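Local atomic coordinates of P450 epoxidase (Sorangium cellulosum, PDB entry 1Q5D), a protein that belongs to the cytochrome P450 superfamily, whose members hold an iron protoporphyrin IX (haem) inside a mainly helical fold. Residues E142-V145 and V146-Y149; R123-I126 and Q127-V130; P100-H103 and A104-R107. All coordinates share one frame; numbering follows the deposited sequence.

Contact 1 (E142-V145 and V146-Y149); sequences EFDV and VRDY
The carboxylate of D144 caps the first turn of helix 146-150 by accepting from V146 N and, weakly, from R147 N. Carrying CG opposite the backbone N (chi1 -174°) brings OD2 to V146 N at 2.9 Å, which closes an Asx turn. This donor comes from above the carboxylate plane. R147 N adds its weak bond to the same OD2 at 3.4 Å, and L409 N of the neighbouring strand is a further donor to it.

D148 answers from the helix: D144 N donates to D148 OD2 at 2.8 Å, meeting the anti side of that carboxylate, while D148 N returns a bond to D144 O, also 2.8 Å long and in the carbonyl plane. The two aspartates thus exchange bonds between side chain and backbone, one turn apart.

R147 lies roughly perpendicular to D144, their flat groups turned 85° against each other, and D144 CB sits over a guanidinium face. D144 OD1 is well out of the guanidinium plane, so its 3.6 Å to R147 NH2 is a meeting of charges, with no N-H aimed at the oxygen. The closer salt bridge joins R147 NH1 to D148 OD1 at 2.8 Å, completing a three-residue ionic network.

On the buried side F143 and D148 run antiparallel alongside one another. F143 also packs on helix 123-137, through L134 and R137. D148 CB makes a CH-pi contact over one face of the F143 ring, 4.0 Å from the centroid and offset toward its rim, whereas Y149 CB approaches F143 CE2 obliquely at 3.8 Å.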
loop_
_atom_site.group_PDB
_atom_site.type_symbol
_atom_site.label_atom_id
_atom_site.label_comp_id
_atom_site.label_asym_id
_atom_site.label_seq_id
_atom_site.Cartn_x
_atom_site.Cartn_y
_atom_site.Cartn_z
ATOM N N GLU A 142 0.422 10.636 -26.650
ATOM C CA GLU A 142 0.759 10.597 -25.228
ATOM C C GLU A 142 0.050 9.465 -24.479
ATOM O O GLU A 142 -1.140 9.208 -24.685
ATOM C CB GLU A 142 0.434 11.942 -24.569
ATOM C CG GLU A 142 -1.022 12.371 -24.710
ATOM C CD GLU A 142 -1.397 12.740 -26.138
ATOM O OE1 GLU A 142 -0.954 13.808 -26.614
ATOM O OE2 GLU A 142 -2.136 11.964 -26.786
ATOM N N PHE A 143 0.799 8.799 -23.605
ATOM C CA PHE A 143 0.262 7.742 -22.758
ATOM C C PHE A 143 0.654 8.016 -21.307
ATOM O O PHE A 143 1.836 8.160 -20.982
ATOM C CB PHE A 143 0.792 6.375 -23.208
ATOM C CG PHE A 143 0.058 5.203 -22.610
ATOM C CD1 PHE A 143 -1.189 4.824 -23.093
ATOM C CD2 PHE A 143 0.620 4.465 -21.576
ATOM C CE1 PHE A 143 -1.862 3.736 -22.550
ATOM C CE2 PHE A 143 -0.052 3.377 -21.028
ATOM C CZ PHE A 143 -1.290 3.017 -21.507
ATOM N N ASP A 144 -0.352 8.107 -20.445
ATOM C CA ASP A 144 -0.137 8.323 -19.023
ATOM C C ASP A 144 -0.174 6.992 -18.279
ATOM O O ASP A 144 -1.232 6.394 -18.116
ATOM C CB ASP A 144 -1.212 9.253 -18.471
ATOM C CG ASP A 144 -0.973 9.631 -17.027
ATOM O OD1 ASP A 144 -1.620 10.594 -16.563
ATOM O OD2 ASP A 144 -0.169 9.029 -16.285
ATOM N N VAL A 145 0.990 6.551 -17.818
ATOM C CA VAL A 145 1.129 5.258 -17.141
ATOM C C VAL A 145 0.298 5.176 -15.865
ATOM O O VAL A 145 -0.099 4.086 -15.424
ATOM C CB VAL A 145 2.607 4.933 -16.890
ATOM C CG1 VAL A 145 2.766 3.658 -16.040
ATOM C CG2 VAL A 145 3.327 4.779 -18.240
ATOM N N VAL A 146 0.008 6.330 -15.277
ATOM C CA VAL A 146 -0.924 6.345 -14.173
ATOM C C VAL A 146 -2.364 6.258 -14.669
ATOM O O VAL A 146 -2.997 5.213 -14.538
ATOM C CB VAL A 146 -0.725 7.563 -13.236
ATOM C CG1 VAL A 146 -1.794 7.567 -12.143
ATOM C CG2 VAL A 146 0.662 7.520 -12.607
ATOM N N ARG A 147 -2.877 7.347 -15.245
ATOM C CA ARG A 147 -4.307 7.437 -15.559
ATOM C C ARG A 147 -4.799 6.436 -16.619
ATOM O O ARG A 147 -5.929 5.963 -16.546
ATOM C CB ARG A 147 -4.697 8.877 -15.954
ATOM C CG ARG A 147 -6.139 9.014 -16.475
ATOM C CD ARG A 147 -6.512 10.381 -17.080
ATOM N NE ARG A 147 -5.355 11.150 -17.547
ATOM C CZ ARG A 147 -4.845 11.086 -18.776
ATOM N NH1 ARG A 147 -5.372 10.276 -19.691
ATOM N NH2 ARG A 147 -3.796 11.833 -19.092
ATOM N N ASP A 148 -3.955 6.115 -17.595
ATOM C CA ASP A 148 -4.357 5.237 -18.686
ATOM C C ASP A 148 -4.018 3.757 -18.441
ATOM O O ASP A 148 -4.370 2.886 -19.248
ATOM C CB ASP A 148 -3.687 5.685 -19.984
ATOM C CG ASP A 148 -3.989 7.122 -20.331
ATOM O OD1 ASP A 148 -5.141 7.551 -20.138
ATOM O OD2 ASP A 148 -3.129 7.890 -20.816
ATOM N N TYR A 149 -3.327 3.466 -17.346
ATOM C CA TYR A 149 -2.790 2.115 -17.173
ATOM C C TYR A 149 -2.849 1.640 -15.744
ATOM O O TYR A 149 -3.707 0.836 -15.396
ATOM C CB TYR A 149 -1.357 2.057 -17.687
ATOM C CG TYR A 149 -0.814 0.657 -17.910
ATOM C CD1 TYR A 149 -1.497 -0.259 -18.711
ATOM C CD2 TYR A 149 0.388 0.262 -17.335
ATOM C CE1 TYR A 149 -0.999 -1.534 -18.933
ATOM C CE2 TYR A 149 0.907 -1.016 -17.557
ATOM C CZ TYR A 149 0.206 -1.908 -18.353
ATOM O OH TYR A 149 0.703 -3.170 -18.578
#

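Contact 2 (R123-I126 and Q127-V130); sequences RAEI and QRTV
T129 gives both its N and its OG1 to E125 O, one turn earlier in helix 123-137, helix D in the usual P450 nomenclature; the contact mixes i to i+4 backbone bonds with an i to i+3 charge pair. Among the backbone bonds, R128 N reaches A124 O at 3.0 Å and V130 N reaches I126 O at 2.9 Å; Q127 N to R123 O belongs to the same pattern, as does T129 N to E125 O.

Hydroxyl bonding supplements it. With OG1 opposite its own carbonyl carbon (chi1 -59°), T129 donates from that oxygen to E125 O at 3.0 Å, while T129 N binds the same acceptor, also at 3.0 Å, from the other face of the carbonyl plane. A water joins E125 OE1 to T129 OG1 by two weak bonds.

The ionic pair is less certain. E125 bends at chi2 and brings OE2 toward R128 NH1, their planes 60° apart, but the modelled separation is too short to be trusted in detail. As modelled, A124 O lies over a guanidinium face of R128, toward its rim, with the same uncertainty. The secure salt bridge joins E125 OE1 to R156 of helix 154-161.

Apolar contact is loose, with I126 CG2 and V130 CG2 4.5 Å apart; both residues pack against helix 368-385.

Chemically, E125 O accepts two hydrogen bonds from T129, which should favour the T129 rotamer seen, and the salt bridge to R156 probably favours the carboxylate form of E125.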
loop_
_atom_site.group_PDB
_atom_site.type_symbol
_atom_site.label_atom_id
_atom_site.label_comp_id
_atom_site.label_asym_id
_atom_site.label_seq_id
_atom_site.Cartn_x
_atom_site.Cartn_y
_atom_site.Cartn_z
ATOM N N ARG A 123 -4.446 -14.762 -12.755
ATOM C CA ARG A 123 -3.467 -14.407 -13.780
ATOM C C ARG A 123 -4.106 -14.022 -15.116
ATOM O O ARG A 123 -3.731 -13.024 -15.746
ATOM C CB ARG A 123 -2.487 -15.563 -13.971
ATOM C CG ARG A 123 -1.303 -15.258 -14.844
ATOM C CD ARG A 123 -0.253 -16.375 -14.832
ATOM N NE ARG A 123 1.085 -15.828 -14.665
ATOM C CZ ARG A 123 1.805 -15.928 -13.561
ATOM N NH1 ARG A 123 1.336 -16.575 -12.504
ATOM N NH2 ARG A 123 3.004 -15.387 -13.527
ATOM N N ALA A 124 -5.084 -14.809 -15.540
ATOM C CA ALA A 124 -5.724 -14.569 -16.830
ATOM C C ALA A 124 -6.478 -13.247 -16.865
ATOM O O ALA A 124 -6.378 -12.497 -17.825
ATOM C CB ALA A 124 -6.677 -15.732 -17.182
ATOM N N GLU A 125 -7.270 -12.985 -15.831
ATOM C CA GLU A 125 -8.088 -11.769 -15.793
ATOM C C GLU A 125 -7.207 -10.520 -15.726
ATOM O O GLU A 125 -7.480 -9.513 -16.386
ATOM C CB GLU A 125 -9.075 -11.811 -14.611
ATOM C CG GLU A 125 -9.915 -10.550 -14.441
ATOM C CD GLU A 125 -10.916 -10.334 -15.570
ATOM O OE1 GLU A 125 -11.667 -9.334 -15.515
ATOM O OE2 GLU A 125 -10.944 -11.146 -16.529
ATOM N N ILE A 126 -6.135 -10.584 -14.945
ATOM C CA ILE A 126 -5.214 -9.443 -14.874
ATOM C C ILE A 126 -4.584 -9.157 -16.240
ATOM O O ILE A 126 -4.524 -7.995 -16.690
ATOM C CB ILE A 126 -4.133 -9.658 -13.782
ATOM C CG1 ILE A 126 -4.774 -9.773 -12.399
ATOM C CG2 ILE A 126 -3.093 -8.531 -13.826
ATOM C CD1 ILE A 126 -3.858 -10.373 -11.301
ATOM N N GLN A 127 -4.120 -10.207 -16.924
ATOM C CA GLN A 127 -3.549 -10.033 -18.265
ATOM C C GLN A 127 -4.549 -9.422 -19.253
ATOM O O GLN A 127 -4.207 -8.535 -20.012
ATOM C CB GLN A 127 -3.038 -11.375 -18.824
ATOM C CG GLN A 127 -2.285 -11.241 -20.144
ATOM C CD GLN A 127 -0.940 -10.562 -20.005
ATOM O OE1 GLN A 127 -0.052 -11.087 -19.345
ATOM N NE2 GLN A 127 -0.773 -9.415 -20.657
ATOM N N ARG A 128 -5.768 -9.944 -19.266
ATOM C CA ARG A 128 -6.875 -9.379 -20.035
ATOM C C ARG A 128 -7.043 -7.868 -19.805
ATOM O O ARG A 128 -7.153 -7.085 -20.753
ATOM C CB ARG A 128 -8.150 -10.095 -19.606
ATOM C CG ARG A 128 -9.422 -9.684 -20.295
ATOM C CD ARG A 128 -10.440 -10.809 -20.309
ATOM N NE ARG A 128 -9.761 -12.098 -20.190
ATOM C CZ ARG A 128 -9.927 -12.962 -19.186
ATOM N NH1 ARG A 128 -10.761 -12.697 -18.195
ATOM N NH2 ARG A 128 -9.254 -14.103 -19.174
ATOM N N THR A 129 -7.098 -7.467 -18.539
ATOM C CA THR A 129 -7.301 -6.063 -18.200
ATOM C C THR A 129 -6.134 -5.233 -18.745
ATOM O O THR A 129 -6.340 -4.234 -19.428
ATOM C CB THR A 129 -7.443 -5.917 -16.681
ATOM O OG1 THR A 129 -8.552 -6.716 -16.238
ATOM C CG2 THR A 129 -7.851 -4.492 -16.298
ATOM N N VAL A 130 -4.916 -5.702 -18.480
ATOM C CA VAL A 130 -3.693 -5.081 -18.968
ATOM C C VAL A 130 -3.699 -4.970 -20.506
ATOM O O VAL A 130 -3.312 -3.940 -21.070
ATOM C CB VAL A 130 -2.468 -5.876 -18.439
ATOM C CG1 VAL A 130 -1.245 -5.725 -19.343
ATOM C CG2 VAL A 130 -2.162 -5.479 -16.988
HETATM O O HOH W 1 -11.045 -7.532 -18.307
#

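Contact 3 (P100-H103 and A104-R107); sequences PEDH and ARVR. With HEM (protoporphyrin IX containing Fe), chain B.
One carboxylate oxygen of the haem, O2D, is gripped by two side chains a single helical turn apart, H103 and R107. H103 NE2 donates to HEM O2D at 2.7 Å, and the N-H...O angle of 175° makes the bond almost straight. The oxygen lies at the edge of the imidazole, with the carboxylate carbon CGD in the ring plane. R107 NH1 supplies the second bond to HEM O2D at 2.8 Å, a more bent one, with the acceptor in the guanidinium plane.

The two side chains extend in parallel toward the haem, yet ring and guanidinium stand nearly perpendicular, at 83°. A chi1 of -73° sets R107 CG over one face of the H103 ring, 3.8 Å from the centroid, in a CH-pi contact, and the bends at chi2 and chi3 then bring NH1 round to O2D. H363, itself bonded to the haem, stacks on the H103 ring. N111 receives R107 NE and the carbonyl of V364 receives R107 NH1, which limits rotation of the guanidinium.

This is helix 100-110, helix C of the P450 fold, where a histidine and an arginine four residues later meet a haem propionate, as in many bacterial relatives. Its backbone is regular: V106 N bonds D102 O and R107 N bonds H103 O, each at 3.0 Å.

Away from the haem, D102 and R105 likewise extend alongside each other. R105 NH2 makes a salt bridge with D102 OD1 at 3.0 Å, arriving from above the carboxylate plane although the oxygen is close to the guanidinium plane. Beside it a water donates to D102 OD1 and accepts from R105 NE at 2.8 Å; E243 gives R105 NH2 a second acidic partner.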
loop_
_atom_site.group_PDB
_atom_site.type_symbol
_atom_site.label_atom_id
_atom_site.label_comp_id
_atom_site.label_asym_id
_atom_site.label_seq_id
_atom_site.Cartn_x
_atom_site.Cartn_y
_atom_site.Cartn_z
ATOM N N PRO A 100 -4.899 -8.224 19.909
ATOM C CA PRO A 100 -3.967 -9.194 19.312
ATOM C C PRO A 100 -4.584 -10.570 19.068
ATOM O O PRO A 100 -4.409 -11.128 17.986
ATOM C CB PRO A 100 -2.838 -9.282 20.352
ATOM C CG PRO A 100 -2.860 -7.942 21.026
ATOM C CD PRO A 100 -4.301 -7.517 21.057
ATOM N N GLU A 101 -5.299 -11.106 20.055
ATOM C CA GLU A 101 -5.903 -12.427 19.916
ATOM C C GLU A 101 -6.904 -12.479 18.759
ATOM O O GLU A 101 -6.908 -13.433 17.975
ATOM C CB GLU A 101 -6.578 -12.842 21.227
ATOM C CG GLU A 101 -5.661 -12.771 22.436
ATOM C CD GLU A 101 -5.578 -11.374 23.047
ATOM O OE1 GLU A 101 -5.043 -11.259 24.173
ATOM O OE2 GLU A 101 -6.037 -10.389 22.417
ATOM N N ASP A 102 -7.753 -11.458 18.658
ATOM C CA ASP A 102 -8.730 -11.381 17.576
ATOM C C ASP A 102 -8.068 -11.130 16.209
ATOM O O ASP A 102 -8.492 -11.676 15.192
ATOM C CB ASP A 102 -9.761 -10.280 17.852
ATOM C CG ASP A 102 -10.532 -10.516 19.118
ATOM O OD1 ASP A 102 -11.117 -11.613 19.256
ATOM O OD2 ASP A 102 -10.609 -9.663 20.028
ATOM N N HIS A 103 -7.038 -10.292 16.197
ATOM C CA HIS A 103 -6.317 -10.032 14.962
ATOM C C HIS A 103 -5.757 -11.325 14.386
ATOM O O HIS A 103 -5.874 -11.566 13.187
ATOM C CB HIS A 103 -5.181 -9.048 15.181
ATOM C CG HIS A 103 -4.270 -8.924 14.003
ATOM N ND1 HIS A 103 -3.058 -9.578 13.925
ATOM C CD2 HIS A 103 -4.398 -8.231 12.847
ATOM C CE1 HIS A 103 -2.475 -9.287 12.776
ATOM N NE2 HIS A 103 -3.272 -8.478 12.100
ATOM N N ALA A 104 -5.143 -12.154 15.236
ATOM C CA ALA A 104 -4.537 -13.404 14.776
ATOM C C ALA A 104 -5.580 -14.336 14.189
ATOM O O ALA A 104 -5.334 -15.013 13.193
ATOM C CB ALA A 104 -3.773 -14.113 15.935
ATOM N N ARG A 105 -6.753 -14.353 14.815
ATOM C CA ARG A 105 -7.850 -15.190 14.384
ATOM C C ARG A 105 -8.274 -14.807 12.966
ATOM O O ARG A 105 -8.336 -15.649 12.071
ATOM C CB ARG A 105 -9.020 -15.040 15.356
ATOM C CG ARG A 105 -10.301 -15.733 14.922
ATOM C CD ARG A 105 -11.389 -15.768 16.007
ATOM N NE ARG A 105 -11.659 -14.460 16.616
ATOM C CZ ARG A 105 -12.267 -13.438 16.004
ATOM N NH1 ARG A 105 -12.670 -13.541 14.742
ATOM N NH2 ARG A 105 -12.454 -12.294 16.654
ATOM N N VAL A 106 -8.538 -13.523 12.767
ATOM C CA VAL A 106 -8.927 -13.031 11.453
ATOM C C VAL A 106 -7.861 -13.308 10.396
ATOM O O VAL A 106 -8.186 -13.797 9.330
ATOM C CB VAL A 106 -9.280 -11.536 11.487
ATOM C CG1 VAL A 106 -9.755 -11.058 10.114
ATOM C CG2 VAL A 106 -10.372 -11.293 12.530
ATOM N N ARG A 107 -6.594 -13.007 10.689
ATOM C CA ARG A 107 -5.508 -13.293 9.738
ATOM C C ARG A 107 -5.381 -14.789 9.418
ATOM O O ARG A 107 -5.210 -15.173 8.262
ATOM C CB ARG A 107 -4.164 -12.763 10.250
ATOM C CG ARG A 107 -4.021 -11.238 10.175
ATOM C CD ARG A 107 -4.157 -10.666 8.776
ATOM N NE ARG A 107 -3.186 -11.233 7.831
ATOM C CZ ARG A 107 -2.031 -10.673 7.518
ATOM N NH1 ARG A 107 -1.679 -9.515 8.090
ATOM N NH2 ARG A 107 -1.210 -11.271 6.638
HETATM C CHA HEM B . -0.683 -4.306 5.521
HETATM C CHB HEM B . 2.324 -2.529 2.200
HETATM C CHC HEM B . -0.536 -4.280 -1.320
HETATM C CHD HEM B . -3.801 -5.517 1.983
HETATM C C1A HEM B . 0.421 -3.755 4.925
HETATM C C2A HEM B . 1.597 -3.270 5.607
HETATM C C3A HEM B . 2.422 -2.760 4.693
HETATM C C4A HEM B . 1.797 -2.917 3.400
HETATM C CMA HEM B . 3.813 -2.125 4.969
HETATM C CAA HEM B . 1.833 -3.338 7.135
HETATM C CBA HEM B . 1.489 -1.999 7.795
HETATM C CGA HEM B . 1.828 -2.070 9.274
HETATM O O1A HEM B . 1.497 -1.104 10.030
HETATM O O2A HEM B . 2.413 -3.102 9.712
HETATM C C1B HEM B . 1.790 -2.863 0.990
HETATM C C2B HEM B . 2.417 -2.547 -0.270
HETATM C C3B HEM B . 1.635 -3.004 -1.234
HETATM C C4B HEM B . 0.479 -3.640 -0.636
HETATM C CMB HEM B . 3.746 -1.774 -0.491
HETATM C CAB HEM B . 2.006 -2.852 -2.720
HETATM C CBB HEM B . 1.095 -2.937 -3.684
HETATM C C1C HEM B . -1.654 -4.808 -0.748
HETATM C C2C HEM B . -2.731 -5.490 -1.432
HETATM C C3C HEM B . -3.630 -5.825 -0.503
HETATM C C4C HEM B . -3.137 -5.378 0.787
HETATM C CMC HEM B . -2.759 -5.746 -2.962
HETATM C CAC HEM B . -4.977 -6.558 -0.636
HETATM C CBC HEM B . -5.298 -7.201 -1.755
HETATM C C1D HEM B . -3.286 -5.242 3.224
HETATM C C2D HEM B . -4.038 -5.375 4.437
HETATM C C3D HEM B . -3.077 -5.007 5.542
HETATM C C4D HEM B . -1.846 -4.667 4.883
HETATM C CMD HEM B . -5.503 -5.822 4.573
HETATM C CAD HEM B . -3.350 -5.014 7.056
HETATM C CBD HEM B . -2.651 -6.272 7.588
HETATM C CGD HEM B . -2.816 -6.382 9.083
HETATM O O1D HEM B . -2.862 -5.317 9.750
HETATM O O2D HEM B . -2.913 -7.529 9.614
HETATM N NA HEM B . 0.565 -3.530 3.573
HETATM N NB HEM B . 0.594 -3.543 0.755
HETATM N NC HEM B . -1.946 -4.752 0.592
HETATM N ND HEM B . -2.001 -4.815 3.517
HETATM FE FE HEM B . -0.608 -4.294 2.096
HETATM O O HOH W 2 -10.443 -14.526 19.131
HETATM O O HOH W 3 -1.498 -2.275 2.086
#

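From the N terminus the chain meets contact 3 (100-107), then contact 2 (123-130), then contact 1 (142-149). Each is built from consecutive residues, so none closes a long loop, and being in series they neither nest nor cross. Contact 3 ties helix 100-110 to the haem and stands apart: its centre is about 32 Å from that of contact 2 and about 39 Å from that of contact 1, on the other side of the chain's centre. Contacts 2 and 1 are neighbours, meeting where Y149 OH lies 3.3 Å from V130 CG1. Together they join helix 123-137 to the strand-helix junction beside strand 406-412, while A378, hydrogen-bonded to Y149, brings in helix 368-385.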